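Alkyl hydroperoxide reductase AhpD (Deinococcus radiodurans R1, PDB 6K40) probably acts as an antioxidant enzyme of the AhpD-like family, with a presumed peroxiredoxin-type activity that would reduce peroxides in stress resistance. Local coordinates at residues A18-D23 with Q50-E55; K31-A36 with V46-A51; W61-L66 with A167-A172; L74-R79 with R104-D109; V85-G88 with Y94-V97. All coordinates share one frame; numbering follows the deposited sequence.

Contact 1 of 5, residues A18-D23 with Q50-E55; sequences AVPTED and QALNGE
A small, mainly apolar packing contact, in which P20 and A18 meet A51 and L52, lays the loop before helix 27-40 against the turn that leads into helix 54-69. The backbones come nearest at P20 and L52, whose CA atoms are 5.5 Å apart, and the two segments together bury 177 Å². The first side-chain bond of P20 points toward the turn, and its ring atoms CG and CD make the contact. P20 CG sits against the A51 peptide, 3.8 Å from A51 O. P20 CD lies over the start of L52, 3.9 Å from L52 CA. The pyrrolidine is thus set against the A51-L52 peptide and the first side-chain carbon of L52, and P20 also touches A25 beyond the contact.

L52 uses the branched end of its side chain. With CG anti to the backbone N (chi1 -179°), the fork reaches alongside A18, so that both methyls border one carbonyl oxygen: A18 O is 3.5 Å from L52 CD1 and 3.7 Å from L52 CD2. The A18 methyl group contributes more loosely, its CB 4.3 Å from L52 CD1. A51 is buried and also touches F57 of helix 54-69, whereas A18 and L52 are exposed, so the contact grades from a covered proline to an open margin within a few residues.

Polar bonding contributes nothing between the two segments. Their fit rests on carbon surfaces and on a carbonyl oxygen facing methyl groups, which implies attachment by shape and burial rather than by directional bonds.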
# COMPACT_ATOMS: atom_id res chain seq x y z
N ALA A 18 11.25 -25.24 -3.46
CA ALA A 18 12.54 -25.29 -4.12
C ALA A 18 12.54 -24.41 -5.36
O ALA A 18 11.53 -24.28 -6.06
CB ALA A 18 12.89 -26.73 -4.50
N VAL A 19 13.68 -23.79 -5.63
CA VAL A 19 13.85 -22.91 -6.78
C VAL A 19 14.77 -23.61 -7.77
O VAL A 19 15.82 -24.13 -7.36
CB VAL A 19 14.44 -21.54 -6.36
CG1 VAL A 19 14.30 -20.53 -7.48
CG2 VAL A 19 13.76 -21.04 -5.10
N PRO A 20 14.43 -23.66 -9.05
CA PRO A 20 15.32 -24.31 -10.02
C PRO A 20 16.63 -23.53 -10.15
O PRO A 20 16.61 -22.30 -10.20
CB PRO A 20 14.51 -24.28 -11.32
CG PRO A 20 13.54 -23.17 -11.14
CD PRO A 20 13.19 -23.18 -9.68
N THR A 21 17.76 -24.24 -10.18
CA THR A 21 19.07 -23.63 -10.37
C THR A 21 19.47 -23.60 -11.85
O THR A 21 18.72 -24.01 -12.72
CB THR A 21 20.15 -24.35 -9.57
OG1 THR A 21 20.12 -25.73 -9.92
CG2 THR A 21 19.92 -24.16 -8.08
N GLU A 22 20.68 -23.12 -12.16
CA GLU A 22 21.07 -23.13 -13.56
C GLU A 22 21.26 -24.55 -14.07
O GLU A 22 21.32 -24.78 -15.28
CB GLU A 22 22.43 -22.50 -13.79
CG GLU A 22 22.48 -21.37 -14.78
CD GLU A 22 23.69 -20.53 -14.51
OE1 GLU A 22 23.58 -19.32 -14.15
OE2 GLU A 22 24.76 -21.02 -14.92
N ASP A 23 21.40 -25.49 -13.15
CA ASP A 23 21.75 -26.83 -13.57
C ASP A 23 20.51 -27.62 -13.94
O ASP A 23 20.50 -28.34 -14.94
CB ASP A 23 22.53 -27.51 -12.45
CG ASP A 23 24.00 -27.12 -12.45
OD1 ASP A 23 24.51 -26.76 -11.37
OD2 ASP A 23 24.65 -27.18 -13.51
N GLN A 50 8.57 -19.35 -9.67
CA GLN A 50 7.44 -20.06 -10.25
C GLN A 50 7.85 -21.05 -11.33
O GLN A 50 7.03 -21.88 -11.73
CB GLN A 50 6.44 -19.06 -10.83
CG GLN A 50 5.01 -19.54 -10.85
CD GLN A 50 4.05 -18.46 -11.28
OE1 GLN A 50 4.05 -17.36 -10.72
NE2 GLN A 50 3.22 -18.76 -12.27
N ALA A 51 9.10 -21.00 -11.80
CA ALA A 51 9.54 -21.84 -12.90
C ALA A 51 9.92 -23.25 -12.47
O ALA A 51 10.49 -23.99 -13.28
CB ALA A 51 10.73 -21.18 -13.62
N LEU A 52 9.62 -23.64 -11.23
CA LEU A 52 9.94 -24.99 -10.79
C LEU A 52 9.24 -26.03 -11.66
O LEU A 52 9.81 -27.10 -11.93
CB LEU A 52 9.54 -25.17 -9.32
CG LEU A 52 9.82 -26.53 -8.68
CD1 LEU A 52 11.31 -26.74 -8.48
CD2 LEU A 52 9.07 -26.68 -7.36
N ASN A 53 8.02 -25.74 -12.11
CA ASN A 53 7.31 -26.55 -13.10
C ASN A 53 7.46 -25.85 -14.45
O ASN A 53 6.71 -24.92 -14.77
CB ASN A 53 5.85 -26.73 -12.72
CG ASN A 53 5.67 -27.57 -11.46
OD1 ASN A 53 6.64 -28.13 -10.95
ND2 ASN A 53 4.44 -27.65 -10.97
N GLY A 54 8.44 -26.29 -15.24
CA GLY A 54 8.86 -25.61 -16.45
C GLY A 54 7.81 -25.29 -17.49
O GLY A 54 7.61 -24.11 -17.83
N GLU A 55 7.14 -26.31 -18.03
CA GLU A 55 6.20 -26.09 -19.12
C GLU A 55 4.99 -25.29 -18.65
O GLU A 55 4.49 -24.42 -19.38
CB GLU A 55 5.77 -27.43 -19.72
CG GLU A 55 6.89 -28.16 -20.43
CD GLU A 55 7.28 -27.49 -21.73
OE1 GLU A 55 6.43 -26.79 -22.33
OE2 GLU A 55 8.44 -27.65 -22.16

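Contact 2 of 5, residues K31-A36 with V46-A51; sequences KLWSKA and VFRAQA
Helices 27-40 and 45-49 run in broadly opposite directions and come closest at W33 and F47, with 7.1 Å between their CA atoms. W33 makes the central link. Its indole N-H donates to the backbone carbonyl of F47, with W33 NE1 2.9 Å from F47 O and an N-H...O angle of 167°. The oxygen lies in the plane of the indole, but the donor approaches from above the F47 carbonyl plane, 73° out of it, and so does not follow a lone pair. This bond satisfies the polar atom of a buried tryptophan and limits rotation of its ring.

R48 then covers one face of the same indole. Its chain is extended from CG to NE and carries the guanidinium over the six-membered ring: R48 CZ is 4.7 Å from that centroid and stands nearly on the ring normal, a cation-pi pair. The planes are 58° apart, so the guanidinium is tilted and presents NH1 to the ring, with R48 NH1 3.6 Å from W33 CZ3. The positive charge probably favours the electron-rich face.

F47 faces helix 27-40 differently. L32 CD2 stands over the centre of its ring, 4.0 Å from the centroid, as a CH-pi contact. A36 CB meets the ring edge, 4.1 Å from F47 CD2. Both residues point toward F47 from successive turns of the helix.

Helix 54-69 packs against the F47 and L32 side chains: W61 meets the F47 ring edge-to-face, and L32 touches F57 and W61. Loop residues V43 and L14 touch W33 and R48, and V46 N is hydrogen-bonded to Y94 OH, tying helix 45-49 to helix 93-107.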
# COMPACT_ATOMS: atom_id res chain seq x y z
N LYS A 31 16.47 -19.63 -21.16
CA LYS A 31 16.47 -18.65 -22.24
C LYS A 31 15.70 -17.40 -21.84
O LYS A 31 16.12 -16.27 -22.15
CB LYS A 31 15.86 -19.27 -23.51
CG LYS A 31 15.84 -18.33 -24.70
CD LYS A 31 15.35 -19.03 -25.96
CE LYS A 31 13.83 -19.06 -26.02
NZ LYS A 31 13.27 -20.25 -25.32
N LEU A 32 14.61 -17.56 -21.09
CA LEU A 32 13.87 -16.40 -20.60
C LEU A 32 14.68 -15.64 -19.56
O LEU A 32 14.63 -14.40 -19.52
CB LEU A 32 12.53 -16.84 -20.02
CG LEU A 32 11.67 -15.71 -19.43
CD1 LEU A 32 11.28 -14.71 -20.52
CD2 LEU A 32 10.45 -16.26 -18.72
N TRP A 33 15.43 -16.34 -18.71
CA TRP A 33 16.32 -15.68 -17.76
C TRP A 33 17.33 -14.80 -18.48
O TRP A 33 17.55 -13.64 -18.10
CB TRP A 33 17.04 -16.73 -16.91
CG TRP A 33 16.17 -17.41 -15.89
CD1 TRP A 33 14.86 -17.13 -15.60
CD2 TRP A 33 16.55 -18.48 -15.02
NE1 TRP A 33 14.41 -17.96 -14.61
CE2 TRP A 33 15.42 -18.79 -14.23
CE3 TRP A 33 17.73 -19.20 -14.82
CZ2 TRP A 33 15.45 -19.80 -13.26
CZ3 TRP A 33 17.75 -20.19 -13.86
CH2 TRP A 33 16.62 -20.48 -13.09
N SER A 34 17.94 -15.34 -19.54
CA SER A 34 18.95 -14.57 -20.27
C SER A 34 18.31 -13.39 -20.99
O SER A 34 18.91 -12.30 -21.05
CB SER A 34 19.68 -15.47 -21.26
OG SER A 34 20.63 -16.28 -20.59
N LYS A 35 17.10 -13.56 -21.51
CA LYS A 35 16.44 -12.45 -22.19
C LYS A 35 16.05 -11.35 -21.20
O LYS A 35 16.22 -10.16 -21.48
CB LYS A 35 15.21 -12.97 -22.93
CG LYS A 35 14.41 -11.93 -23.71
CD LYS A 35 13.10 -12.55 -24.19
CE LYS A 35 11.99 -11.52 -24.35
NZ LYS A 35 12.29 -10.51 -25.40
N ALA A 36 15.59 -11.75 -20.01
CA ALA A 36 15.21 -10.77 -18.99
C ALA A 36 16.42 -9.98 -18.54
O ALA A 36 16.34 -8.76 -18.34
CB ALA A 36 14.57 -11.48 -17.80
N VAL A 46 10.10 -13.84 -9.78
CA VAL A 46 9.02 -14.76 -10.13
C VAL A 46 9.49 -15.73 -11.20
O VAL A 46 9.15 -16.92 -11.18
CB VAL A 46 7.76 -13.99 -10.56
CG1 VAL A 46 8.02 -13.17 -11.83
CG2 VAL A 46 6.60 -14.95 -10.77
N PHE A 47 10.33 -15.25 -12.13
CA PHE A 47 10.86 -16.10 -13.19
C PHE A 47 11.71 -17.23 -12.64
O PHE A 47 11.87 -18.27 -13.29
CB PHE A 47 11.68 -15.27 -14.18
CG PHE A 47 10.86 -14.36 -15.05
CD1 PHE A 47 9.48 -14.40 -15.02
CD2 PHE A 47 11.48 -13.47 -15.92
CE1 PHE A 47 8.73 -13.55 -15.82
CE2 PHE A 47 10.74 -12.63 -16.72
CZ PHE A 47 9.36 -12.67 -16.68
N ARG A 48 12.29 -17.04 -11.45
CA ARG A 48 13.05 -18.10 -10.80
C ARG A 48 12.15 -19.00 -9.96
O ARG A 48 12.25 -20.22 -10.03
CB ARG A 48 14.15 -17.50 -9.92
CG ARG A 48 15.20 -16.70 -10.67
CD ARG A 48 16.45 -16.53 -9.83
NE ARG A 48 17.43 -15.66 -10.47
CZ ARG A 48 18.29 -16.05 -11.40
NH1 ARG A 48 18.30 -17.31 -11.81
NH2 ARG A 48 19.14 -15.18 -11.92
N ALA A 49 11.27 -18.39 -9.16
CA ALA A 49 10.51 -19.15 -8.18
C ALA A 49 9.41 -19.98 -8.85
O ALA A 49 9.31 -21.19 -8.61
CB ALA A 49 9.92 -18.21 -7.14
N GLN A 50 8.57 -19.35 -9.67
CA GLN A 50 7.44 -20.06 -10.25
C GLN A 50 7.85 -21.05 -11.33
O GLN A 50 7.03 -21.88 -11.73
CB GLN A 50 6.44 -19.06 -10.83
CG GLN A 50 5.01 -19.54 -10.85
CD GLN A 50 4.05 -18.46 -11.28
OE1 GLN A 50 4.05 -17.36 -10.72
NE2 GLN A 50 3.22 -18.76 -12.27
N ALA A 51 9.10 -21.00 -11.80
CA ALA A 51 9.54 -21.84 -12.90
C ALA A 51 9.92 -23.25 -12.47
O ALA A 51 10.49 -23.99 -13.28
CB ALA A 51 10.73 -21.18 -13.62

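Contact 3 of 5, residues W61-L66 with A167-A172; sequences WNYFNL and AVQVIA
Y63 and Q169 reach toward each other from helix 54-69 to helix 161-184, and a single side-chain hydrogen bond joins them. The phenol donates to the amide oxygen, with Y63 OH 2.9 Å from Q169 OE1. That oxygen lies at the edge of the tyrosine ring, close to its plane, and is also 3.8 Å from Y63 CE1, so the amide adjoins the phenol end and does not cover a ring face. Ring and amide planes are inclined to each other by 36°. At the acceptor the C=O...O angle is 105° and the donor is tilted from the carbonyl plane; the hydroxyl therefore approaches the oxygen strongly bent from the C=O direction.

The torsions account for this meeting. Y63 holds CG anti to its backbone N (chi1 176°), which projects the ring away from helix 54-69 and across to its neighbour. Q169 already points toward helix 54-69 from its first side-chain bond, and its chain is extended beyond CG. The phenol oxygen also lies against the stem of the glutamine, with Y63 OH 3.3 Å from Q169 CG. The other end of the amide is turned back to its own helix, where Q169 NE2 makes a weak hydrogen bond to L165 O.

The contact buries 80 Å², both residues are partly exposed, and the apolar packing lies beside them: Y63 and F64 touch M173, and V170 touches L67. A polar bridge at the surface rim of two packed helices is what these features describe, here within the all-helical fold of an AhpD-like protein.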
# COMPACT_ATOMS: atom_id res chain seq x y z
N TRP A 61 3.55 -17.77 -18.64
CA TRP A 61 4.22 -16.53 -19.04
C TRP A 61 3.76 -16.09 -20.42
O TRP A 61 3.57 -14.90 -20.66
CB TRP A 61 5.73 -16.69 -19.02
CG TRP A 61 6.44 -15.50 -19.59
CD1 TRP A 61 7.24 -15.48 -20.70
CD2 TRP A 61 6.41 -14.15 -19.10
NE1 TRP A 61 7.71 -14.20 -20.92
CE2 TRP A 61 7.21 -13.37 -19.95
CE3 TRP A 61 5.77 -13.54 -18.01
CZ2 TRP A 61 7.40 -12.00 -19.75
CZ3 TRP A 61 5.97 -12.18 -17.82
CH2 TRP A 61 6.77 -11.43 -18.68
N ASN A 62 3.59 -17.04 -21.35
CA ASN A 62 3.04 -16.70 -22.66
C ASN A 62 1.72 -15.94 -22.51
O ASN A 62 1.57 -14.81 -23.01
CB ASN A 62 2.86 -17.98 -23.47
CG ASN A 62 2.30 -17.72 -24.85
OD1 ASN A 62 2.97 -17.18 -25.72
ND2 ASN A 62 1.05 -18.13 -25.05
N TYR A 63 0.78 -16.51 -21.76
CA TYR A 63 -0.52 -15.87 -21.60
C TYR A 63 -0.40 -14.52 -20.88
O TYR A 63 -0.94 -13.51 -21.34
CB TYR A 63 -1.49 -16.79 -20.86
CG TYR A 63 -2.83 -16.14 -20.57
CD1 TYR A 63 -3.47 -15.35 -21.52
CD2 TYR A 63 -3.46 -16.33 -19.34
CE1 TYR A 63 -4.69 -14.76 -21.25
CE2 TYR A 63 -4.69 -15.74 -19.08
CZ TYR A 63 -5.29 -14.96 -20.03
OH TYR A 63 -6.51 -14.38 -19.76
N PHE A 64 0.30 -14.51 -19.74
CA PHE A 64 0.40 -13.30 -18.92
C PHE A 64 1.08 -12.17 -19.67
O PHE A 64 0.62 -11.02 -19.63
CB PHE A 64 1.15 -13.62 -17.62
CG PHE A 64 1.30 -12.44 -16.71
CD1 PHE A 64 0.33 -12.13 -15.77
CD2 PHE A 64 2.43 -11.63 -16.77
CE1 PHE A 64 0.46 -11.05 -14.93
CE2 PHE A 64 2.58 -10.54 -15.93
CZ PHE A 64 1.59 -10.25 -15.01
N ASN A 65 2.19 -12.47 -20.35
CA ASN A 65 2.89 -11.47 -21.13
C ASN A 65 2.01 -10.91 -22.23
O ASN A 65 1.97 -9.70 -22.44
CB ASN A 65 4.17 -12.08 -21.71
CG ASN A 65 5.15 -11.04 -22.18
OD1 ASN A 65 5.07 -9.88 -21.81
ND2 ASN A 65 6.10 -11.46 -23.02
N LEU A 66 1.28 -11.79 -22.94
CA LEU A 66 0.40 -11.28 -23.99
C LEU A 66 -0.69 -10.38 -23.41
O LEU A 66 -1.01 -9.34 -23.99
CB LEU A 66 -0.22 -12.44 -24.76
CG LEU A 66 -1.19 -12.02 -25.87
CD1 LEU A 66 -0.46 -11.26 -26.96
CD2 LEU A 66 -1.92 -13.22 -26.44
N ALA A 167 -10.02 -6.07 -19.76
CA ALA A 167 -9.96 -5.59 -18.38
C ALA A 167 -10.39 -6.66 -17.39
O ALA A 167 -9.77 -6.83 -16.33
CB ALA A 167 -10.82 -4.34 -18.22
N VAL A 168 -11.46 -7.39 -17.72
CA VAL A 168 -11.90 -8.49 -16.87
C VAL A 168 -10.79 -9.53 -16.75
O VAL A 168 -10.50 -10.03 -15.65
CB VAL A 168 -13.20 -9.10 -17.41
CG1 VAL A 168 -13.56 -10.36 -16.65
CG2 VAL A 168 -14.33 -8.10 -17.32
N GLN A 169 -10.16 -9.87 -17.88
CA GLN A 169 -9.05 -10.81 -17.86
C GLN A 169 -7.91 -10.32 -16.97
O GLN A 169 -7.33 -11.11 -16.23
CB GLN A 169 -8.54 -11.05 -19.28
CG GLN A 169 -9.07 -12.30 -19.94
CD GLN A 169 -8.72 -12.36 -21.41
OE1 GLN A 169 -8.18 -13.35 -21.89
NE2 GLN A 169 -9.02 -11.29 -22.13
N VAL A 170 -7.59 -9.03 -17.04
CA VAL A 170 -6.48 -8.51 -16.25
C VAL A 170 -6.80 -8.58 -14.76
O VAL A 170 -5.97 -9.00 -13.94
CB VAL A 170 -6.12 -7.08 -16.70
CG1 VAL A 170 -5.18 -6.42 -15.70
CG2 VAL A 170 -5.50 -7.12 -18.09
N ILE A 171 -8.01 -8.15 -14.38
CA ILE A 171 -8.41 -8.19 -12.97
C ILE A 171 -8.34 -9.63 -12.45
O ILE A 171 -7.78 -9.89 -11.37
CB ILE A 171 -9.81 -7.59 -12.78
CG1 ILE A 171 -9.79 -6.09 -13.10
CG2 ILE A 171 -10.31 -7.84 -11.36
CD1 ILE A 171 -11.14 -5.53 -13.51
N ALA A 172 -8.90 -10.57 -13.21
CA ALA A 172 -8.90 -11.96 -12.75
C ALA A 172 -7.50 -12.55 -12.75
O ALA A 172 -7.14 -13.33 -11.85
CB ALA A 172 -9.86 -12.77 -13.63

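Contact 4 of 5, residues L74-R79 with R104-D109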
# COMPACT_ATOMS: atom_id res chain seq x y z
N LEU A 74 -6.24 -2.22 -24.20
CA LEU A 74 -6.02 -1.26 -23.12
C LEU A 74 -4.57 -0.79 -23.15
O LEU A 74 -3.67 -1.53 -23.56
CB LEU A 74 -6.34 -1.87 -21.75
CG LEU A 74 -7.79 -2.27 -21.46
CD1 LEU A 74 -7.89 -3.03 -20.14
CD2 LEU A 74 -8.69 -1.04 -21.44
N SER A 75 -4.35 0.45 -22.72
CA SER A 75 -3.00 0.96 -22.56
C SER A 75 -2.29 0.23 -21.42
O SER A 75 -2.92 -0.38 -20.55
CB SER A 75 -3.02 2.46 -22.28
OG SER A 75 -3.35 2.72 -20.93
N ASN A 76 -0.96 0.30 -21.43
CA ASN A 76 -0.19 -0.26 -20.33
C ASN A 76 -0.52 0.42 -19.01
O ASN A 76 -0.57 -0.23 -17.96
CB ASN A 76 1.31 -0.16 -20.63
CG ASN A 76 1.75 -1.12 -21.71
OD1 ASN A 76 1.99 -0.73 -22.85
ND2 ASN A 76 1.85 -2.40 -21.35
N ALA A 77 -0.77 1.74 -19.04
CA ALA A 77 -1.08 2.46 -17.81
C ALA A 77 -2.37 1.96 -17.19
O ALA A 77 -2.46 1.79 -15.96
CB ALA A 77 -1.17 3.96 -18.09
N GLU A 78 -3.39 1.69 -18.01
CA GLU A 78 -4.66 1.18 -17.49
C GLU A 78 -4.49 -0.21 -16.89
O GLU A 78 -5.05 -0.52 -15.83
CB GLU A 78 -5.71 1.17 -18.60
CG GLU A 78 -6.50 2.46 -18.72
CD GLU A 78 -6.99 2.72 -20.14
OE1 GLU A 78 -6.53 2.02 -21.07
OE2 GLU A 78 -7.83 3.63 -20.32
N ARG A 79 -3.73 -1.07 -17.57
CA ARG A 79 -3.50 -2.42 -17.05
C ARG A 79 -2.76 -2.37 -15.73
O ARG A 79 -3.09 -3.12 -14.80
CB ARG A 79 -2.71 -3.25 -18.06
CG ARG A 79 -3.47 -3.66 -19.30
CD ARG A 79 -2.57 -3.52 -20.50
NE ARG A 79 -2.68 -4.64 -21.42
CZ ARG A 79 -1.92 -4.79 -22.49
NH1 ARG A 79 -0.98 -3.90 -22.78
NH2 ARG A 79 -2.10 -5.84 -23.28
N ARG A 104 4.06 3.62 -11.90
CA ARG A 104 4.82 4.86 -11.82
C ARG A 104 5.50 5.17 -13.15
O ARG A 104 5.51 6.33 -13.59
CB ARG A 104 5.87 4.76 -10.71
CG ARG A 104 5.32 4.83 -9.30
CD ARG A 104 6.42 5.11 -8.30
NE ARG A 104 7.49 4.11 -8.34
CZ ARG A 104 7.46 2.97 -7.65
NH1 ARG A 104 6.43 2.68 -6.88
NH2 ARG A 104 8.48 2.12 -7.75
N GLU A 105 6.05 4.15 -13.80
CA GLU A 105 6.72 4.37 -15.08
C GLU A 105 5.73 4.80 -16.16
O GLU A 105 5.93 5.81 -16.83
CB GLU A 105 7.46 3.10 -15.51
CG GLU A 105 8.27 3.25 -16.78
CD GLU A 105 8.77 1.92 -17.31
OE1 GLU A 105 8.76 0.92 -16.55
OE2 GLU A 105 9.18 1.86 -18.49
N PHE A 106 4.64 4.04 -16.33
CA PHE A 106 3.74 4.28 -17.46
C PHE A 106 2.87 5.52 -17.25
O PHE A 106 2.48 6.17 -18.22
CB PHE A 106 2.85 3.06 -17.70
CG PHE A 106 3.59 1.89 -18.29
CD1 PHE A 106 4.29 2.02 -19.47
CD2 PHE A 106 3.58 0.66 -17.65
CE1 PHE A 106 4.97 0.94 -20.02
CE2 PHE A 106 4.26 -0.42 -18.19
CZ PHE A 106 4.95 -0.28 -19.37
N SER A 107 2.57 5.88 -16.00
CA SER A 107 1.72 7.03 -15.74
C SER A 107 2.50 8.32 -15.56
O SER A 107 1.96 9.40 -15.80
CB SER A 107 0.86 6.77 -14.50
OG SER A 107 1.63 6.88 -13.32
N GLY A 108 3.76 8.23 -15.14
CA GLY A 108 4.54 9.41 -14.84
C GLY A 108 4.05 10.20 -13.65
O GLY A 108 4.48 11.35 -13.47
N ASP A 109 3.18 9.62 -12.82
CA ASP A 109 2.58 10.29 -11.67
C ASP A 109 2.76 9.38 -10.46
O ASP A 109 1.91 8.53 -10.19
CB ASP A 109 1.11 10.61 -11.94
CG ASP A 109 0.54 11.63 -10.96
OD1 ASP A 109 1.14 11.82 -9.88
OD2 ASP A 109 -0.50 12.24 -11.28
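F106, N76 and A77 join the two helices of a helical hairpin at its open end, where helix 76-90 begins beside the place where helix 93-107 finishes. The register supports this reading: A77 lies in the first turn of helix 76-90 and F106 in the last turn of helix 93-107, with A77 CA and F106 CA 5.2 Å apart.

F106 buries 69 Å² and offers a ring face. N76, with 48 Å², places its CB almost exactly over the middle of that ring, 3.6 Å from the centroid, which makes a well-centred CH-pi contact. The carboxamide continues over the same face. Its plane is only 18° from that of the ring, and N76 CG is 4.1 Å from F106 CZ, so amide and phenyl are stacked. The amide is also held from outside the hairpin, N76 ND2 being hydrogen-bonded to N69 O near the end of helix 54-69.

A77, with 42 Å², fits beside the root of the phenylalanine: A77 CA is 4.0 Å from F106 CB. The F106 side chain leaves with CG beside its backbone N (chi1 -72°), which puts the ring on N76 while CB remains against A77.

Local polar bonds shape the backbone at both helix ends. S75 and E78 form a capping box, E78 N donating to S75 OG at 3.1 Å and S75 N to E78 OE1 at 3.2 Å; E78 OE2 is salt-bridged to R128. Across from it G108 leaves the helix with positive phi inside an ST turn, in which D109 N donates to S107 OG at 3.2 Å with an N-H...O angle of 159°.

Contact 5 of 5, residues V85-G88 with Y94-V97; sequences VVSG and YCAV
The Cys-X-X-Cys motif at the start of helix 93-107, a hallmark of AhpD-like proteins, enters this contact through its second cysteine, C95, which meets S87 of helix 76-90. In relatives this cysteine pair is the redox centre, and a similar role is probable here. The two helices form a hairpin whose nearest CA atoms in this region, those of S87 and A96, are 5.2 Å apart.

S87 points toward the motif, and its hydroxyl lies close beside the cysteine: S87 OG is 3.1 Å from C95 CB. This is close packing of the oxygen on a carbon, not a hydrogen bond; the hydroxyl is bonded to A83 O one turn earlier and to N178 ND2 of helix 161-184. With OG beside its own backbone N (chi1 -59°), S87 can turn back to A83.

C95 also touches T177 and N178, and its side chain is about 3 Å from a bound glycerol, probably from the crystallisation liquor, which may mark a pocket. A96 packs on V118 of the second subunit. Within the hairpin, S87 OG lies 4.3 Å from C95 SG, and S87 CB lies 3.7 Å from A96 N.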
# COMPACT_ATOMS: atom_id res chain seq x y z
N VAL A 85 -4.44 -1.81 -8.10
CA VAL A 85 -5.63 -1.85 -7.25
C VAL A 85 -5.85 -3.26 -6.71
O VAL A 85 -6.04 -3.47 -5.50
CB VAL A 85 -6.87 -1.34 -8.01
CG1 VAL A 85 -8.14 -1.69 -7.25
CG2 VAL A 85 -6.77 0.16 -8.24
N VAL A 86 -5.79 -4.25 -7.60
CA VAL A 86 -6.06 -5.63 -7.19
C VAL A 86 -5.01 -6.11 -6.21
O VAL A 86 -5.33 -6.76 -5.20
CB VAL A 86 -6.14 -6.54 -8.43
CG1 VAL A 86 -6.33 -8.00 -8.01
CG2 VAL A 86 -7.28 -6.10 -9.34
N SER A 87 -3.74 -5.81 -6.47
CA SER A 87 -2.67 -6.28 -5.59
C SER A 87 -2.74 -5.62 -4.22
O SER A 87 -2.43 -6.26 -3.22
CB SER A 87 -1.32 -6.01 -6.26
OG SER A 87 -1.26 -6.68 -7.51
N GLY A 88 -3.16 -4.35 -4.16
CA GLY A 88 -3.39 -3.73 -2.87
C GLY A 88 -4.54 -4.37 -2.12
O GLY A 88 -4.47 -4.56 -0.90
N TYR A 94 4.70 -8.80 -3.63
CA TYR A 94 5.40 -8.91 -4.91
C TYR A 94 4.71 -8.09 -5.98
O TYR A 94 5.34 -7.24 -6.63
CB TYR A 94 5.50 -10.38 -5.34
CG TYR A 94 6.45 -10.59 -6.52
CD1 TYR A 94 6.07 -10.25 -7.82
CD2 TYR A 94 7.71 -11.12 -6.32
CE1 TYR A 94 6.94 -10.43 -8.88
CE2 TYR A 94 8.59 -11.30 -7.38
CZ TYR A 94 8.19 -10.96 -8.65
OH TYR A 94 9.06 -11.14 -9.70
N CYS A 95 3.41 -8.33 -6.18
CA CYS A 95 2.71 -7.65 -7.25
C CYS A 95 2.54 -6.17 -6.93
O CYS A 95 2.71 -5.33 -7.82
CB CYS A 95 1.35 -8.32 -7.49
SG CYS A 95 1.42 -10.04 -8.05
N ALA A 96 2.31 -5.83 -5.67
CA ALA A 96 2.22 -4.42 -5.29
C ALA A 96 3.49 -3.68 -5.67
O ALA A 96 3.44 -2.68 -6.40
CB ALA A 96 1.96 -4.27 -3.79
N VAL A 97 4.65 -4.19 -5.26
CA VAL A 97 5.91 -3.49 -5.53
C VAL A 97 6.19 -3.43 -7.03
O VAL A 97 6.41 -2.34 -7.59
CB VAL A 97 7.06 -4.17 -4.77
CG1 VAL A 97 8.40 -3.58 -5.19
CG2 VAL A 97 6.86 -4.02 -3.26

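In the fold
Contacts 2 and 5 are buried, contacts 3 and 4 lie at the surface, and contact 1 is partly buried. Contacts 4 and 5 hold the same pair, helices 76-90 and 93-107, at its two ends: a stacked ring at the outer end, tight small residues beside the cysteine motif at the inner one. Contacts 1 and 2 share Q50 and A51 and touch, their centres 9 Å apart, yet the first is packing without hydrogen bonds between its segments whereas the second adds a hydrogen bond and a cation-pi pair. Contact 3, relying on one polar bridge, touches contacts 2, 4 and 5. Contacts 1 and 4 lie on opposite sides of the chain's centre, about 31 Å apart between centres.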